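Local atomic coordinates of divalent-cation tolerance protein CutA (PDB entry 4NYO), a protein that forms homotrimers that bind a copper ion between them and is involved in resistance toward heavy metals. Residues I3-F8 with A79-D84. Residues are numbered along the deposited sequence; the frame is centred on the assembly and turned at random.
Sequences IVYTTF and AIIRID
The carbonyl oxygen of Ala79 accepts a hydrogen bond from the hydroxyl of Thr6, OG1 to Ala79 O 2.6 Å, and Thr6 CA lies 3.1 Å from the same Ala79 O in a CA-H...O contact. OG1 stands opposite the backbone N across the CA-CB bond (chi1 -175°), which brings it over to the 79-84 segment, its approach tilted from the carbonyl plane. Where this side-chain bond ends, water takes over: water 1 accepts from Ala79 N at 2.7 Å, donates to Thr7 O and hydrogen-bonds Thr7 OG1, bridging the diverging ends of the two segments. From Ile81 onward the pairing is regular. Tyr5 and Ile81 exchange two backbone hydrogen bonds, Tyr5 N to Ile81 O at 2.8 Å being the shorter, and Ile3 and Ile83 form the next hydrogen-bonded pair. These antiparallel strands lie in the four-stranded sheet of the ferredoxin-like CutA fold; 81-84 is outermost within the chain, but the sheet continues past it into a second subunit. On the Tyr5 face, CD1 of Ile81 sits at the edge of the phenol ring, and Tyr5 OH reaches Asn31 of the second subunit. The other face carries Val4, whose CG1 lies alongside CG2 of Ile80 at 4.1 Å, with Ile80 packing on helix 62-72. Arg82, the non-hydrogen-bonded partner of Val4 on this face, runs away from it; its NE donates at 2.7 Å to the syn lone pair of Asp84 OD2, a salt bridge lying in the guanidinium plane.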
loop_
_atom_site.group_PDB
_atom_site.type_symbol
_atom_site.label_atom_id
_atom_site.label_comp_id
_atom_site.label_asym_id
_atom_site.label_seq_id
_atom_site.Cartn_x
_atom_site.Cartn_y
_atom_site.Cartn_z
ATOM N N ILE A 3 -10.163 0.750 0.566
ATOM C CA ILE A 3 -9.104 1.474 -0.111
ATOM C C ILE A 3 -9.127 0.920 -1.524
ATOM O O ILE A 3 -9.385 -0.267 -1.734
ATOM C CB ILE A 3 -7.718 1.226 0.522
ATOM C CG1 ILE A 3 -7.565 2.094 1.773
ATOM C CG2 ILE A 3 -6.616 1.524 -0.493
ATOM C CD1 ILE A 3 -6.210 1.994 2.433
ATOM N N VAL A 4 -8.895 1.785 -2.495
ATOM C CA VAL A 4 -8.874 1.353 -3.875
ATOM C C VAL A 4 -7.532 1.773 -4.433
ATOM O O VAL A 4 -7.119 2.923 -4.271
ATOM C CB VAL A 4 -10.014 1.996 -4.681
ATOM C CG1 VAL A 4 -9.961 1.528 -6.127
ATOM C CG2 VAL A 4 -11.348 1.627 -4.056
ATOM N N TYR A 5 -6.839 0.827 -5.056
ATOM C CA TYR A 5 -5.534 1.103 -5.632
ATOM C C TYR A 5 -5.579 1.003 -7.147
ATOM O O TYR A 5 -6.077 0.023 -7.696
ATOM C CB TYR A 5 -4.500 0.113 -5.085
ATOM C CG TYR A 5 -3.084 0.352 -5.573
ATOM C CD1 TYR A 5 -2.397 1.519 -5.234
ATOM C CD2 TYR A 5 -2.427 -0.592 -6.360
ATOM C CE1 TYR A 5 -1.088 1.740 -5.665
ATOM C CE2 TYR A 5 -1.113 -0.380 -6.801
ATOM C CZ TYR A 5 -0.452 0.789 -6.448
ATOM O OH TYR A 5 0.844 1.007 -6.864
ATOM N N THR A 6 -5.075 2.031 -7.823
ATOM C CA THR A 6 -5.025 2.032 -9.278
ATOM C C THR A 6 -3.763 2.769 -9.723
ATOM O O THR A 6 -3.164 3.507 -8.938
ATOM C CB THR A 6 -6.281 2.709 -9.895
ATOM O OG1 THR A 6 -6.236 2.577 -11.322
ATOM C CG2 THR A 6 -6.342 4.193 -9.531
ATOM N N THR A 7 -3.337 2.553 -10.963
ATOM C CA THR A 7 -2.141 3.222 -11.464
ATOM C C THR A 7 -2.429 3.980 -12.753
ATOM O O THR A 7 -3.338 3.624 -13.506
ATOM C CB THR A 7 -0.980 2.225 -11.712
ATOM O OG1 THR A 7 -1.283 1.382 -12.831
ATOM C CG2 THR A 7 -0.761 1.357 -10.487
ATOM N N PHE A 8 -1.654 5.035 -12.986
ATOM C CA PHE A 8 -1.810 5.868 -14.172
ATOM C C PHE A 8 -0.474 6.020 -14.889
ATOM O O PHE A 8 0.587 5.910 -14.274
ATOM C CB PHE A 8 -2.325 7.264 -13.793
ATOM C CG PHE A 8 -3.666 7.265 -13.109
ATOM C CD1 PHE A 8 -3.759 7.138 -11.726
ATOM C CD2 PHE A 8 -4.837 7.399 -13.852
ATOM C CE1 PHE A 8 -4.997 7.144 -11.090
ATOM C CE2 PHE A 8 -6.081 7.406 -13.228
ATOM C CZ PHE A 8 -6.163 7.278 -11.845
ATOM N N ALA A 79 -5.797 -1.147 -13.563
ATOM C CA ALA A 79 -5.903 -1.950 -12.359
ATOM C C ALA A 79 -6.814 -1.176 -11.419
ATOM O O ALA A 79 -6.535 -0.024 -11.100
ATOM C CB ALA A 79 -4.519 -2.140 -11.721
ATOM N N ILE A 80 -7.926 -1.787 -11.015
ATOM C CA ILE A 80 -8.850 -1.153 -10.080
ATOM C C ILE A 80 -9.013 -2.166 -8.956
ATOM O O ILE A 80 -9.924 -2.993 -8.968
ATOM C CB ILE A 80 -10.220 -0.858 -10.722
ATOM C CG1 ILE A 80 -10.035 -0.078 -12.029
ATOM C CG2 ILE A 80 -11.063 -0.033 -9.757
ATOM C CD1 ILE A 80 -11.339 0.184 -12.783
ATOM N N ILE A 81 -8.107 -2.082 -7.990
ATOM C CA ILE A 81 -8.043 -3.012 -6.870
ATOM C C ILE A 81 -8.708 -2.552 -5.577
ATOM O O ILE A 81 -8.399 -1.483 -5.058
ATOM C CB ILE A 81 -6.556 -3.350 -6.607
ATOM C CG1 ILE A 81 -5.995 -4.089 -7.826
ATOM C CG2 ILE A 81 -6.400 -4.150 -5.321
ATOM C CD1 ILE A 81 -4.473 -4.095 -7.919
ATOM N N ARG A 82 -9.615 -3.373 -5.052
ATOM C CA ARG A 82 -10.318 -3.046 -3.812
ATOM C C ARG A 82 -9.801 -3.850 -2.628
ATOM O O ARG A 82 -9.750 -5.075 -2.676
ATOM C CB ARG A 82 -11.829 -3.303 -3.940
ATOM C CG ARG A 82 -12.542 -3.352 -2.580
ATOM C CD ARG A 82 -14.042 -3.644 -2.678
ATOM N NE ARG A 82 -14.625 -3.935 -1.363
ATOM C CZ ARG A 82 -15.930 -3.941 -1.100
ATOM N NH1 ARG A 82 -16.812 -3.668 -2.057
ATOM N NH2 ARG A 82 -16.362 -4.220 0.123
ATOM N N ILE A 83 -9.432 -3.146 -1.565
ATOM C CA ILE A 83 -8.950 -3.779 -0.342
ATOM C C ILE A 83 -9.792 -3.240 0.811
ATOM O O ILE A 83 -9.790 -2.036 1.078
ATOM C CB ILE A 83 -7.455 -3.458 -0.092
ATOM C CG1 ILE A 83 -6.608 -4.057 -1.222
ATOM C CG2 ILE A 83 -7.012 -4.031 1.252
ATOM C CD1 ILE A 83 -5.127 -3.763 -1.119
ATOM N N ASP A 84 -10.535 -4.122 1.474
ATOM C CA ASP A 84 -11.375 -3.698 2.589
ATOM C C ASP A 84 -10.512 -3.319 3.788
ATOM O O ASP A 84 -9.478 -3.935 4.038
ATOM C CB ASP A 84 -12.338 -4.814 3.010
ATOM C CG ASP A 84 -13.380 -5.131 1.954
ATOM O OD1 ASP A 84 -14.296 -5.918 2.260
ATOM O OD2 ASP A 84 -13.286 -4.610 0.824
HETATM O O HOH W 1 -3.716 0.628 -13.803
#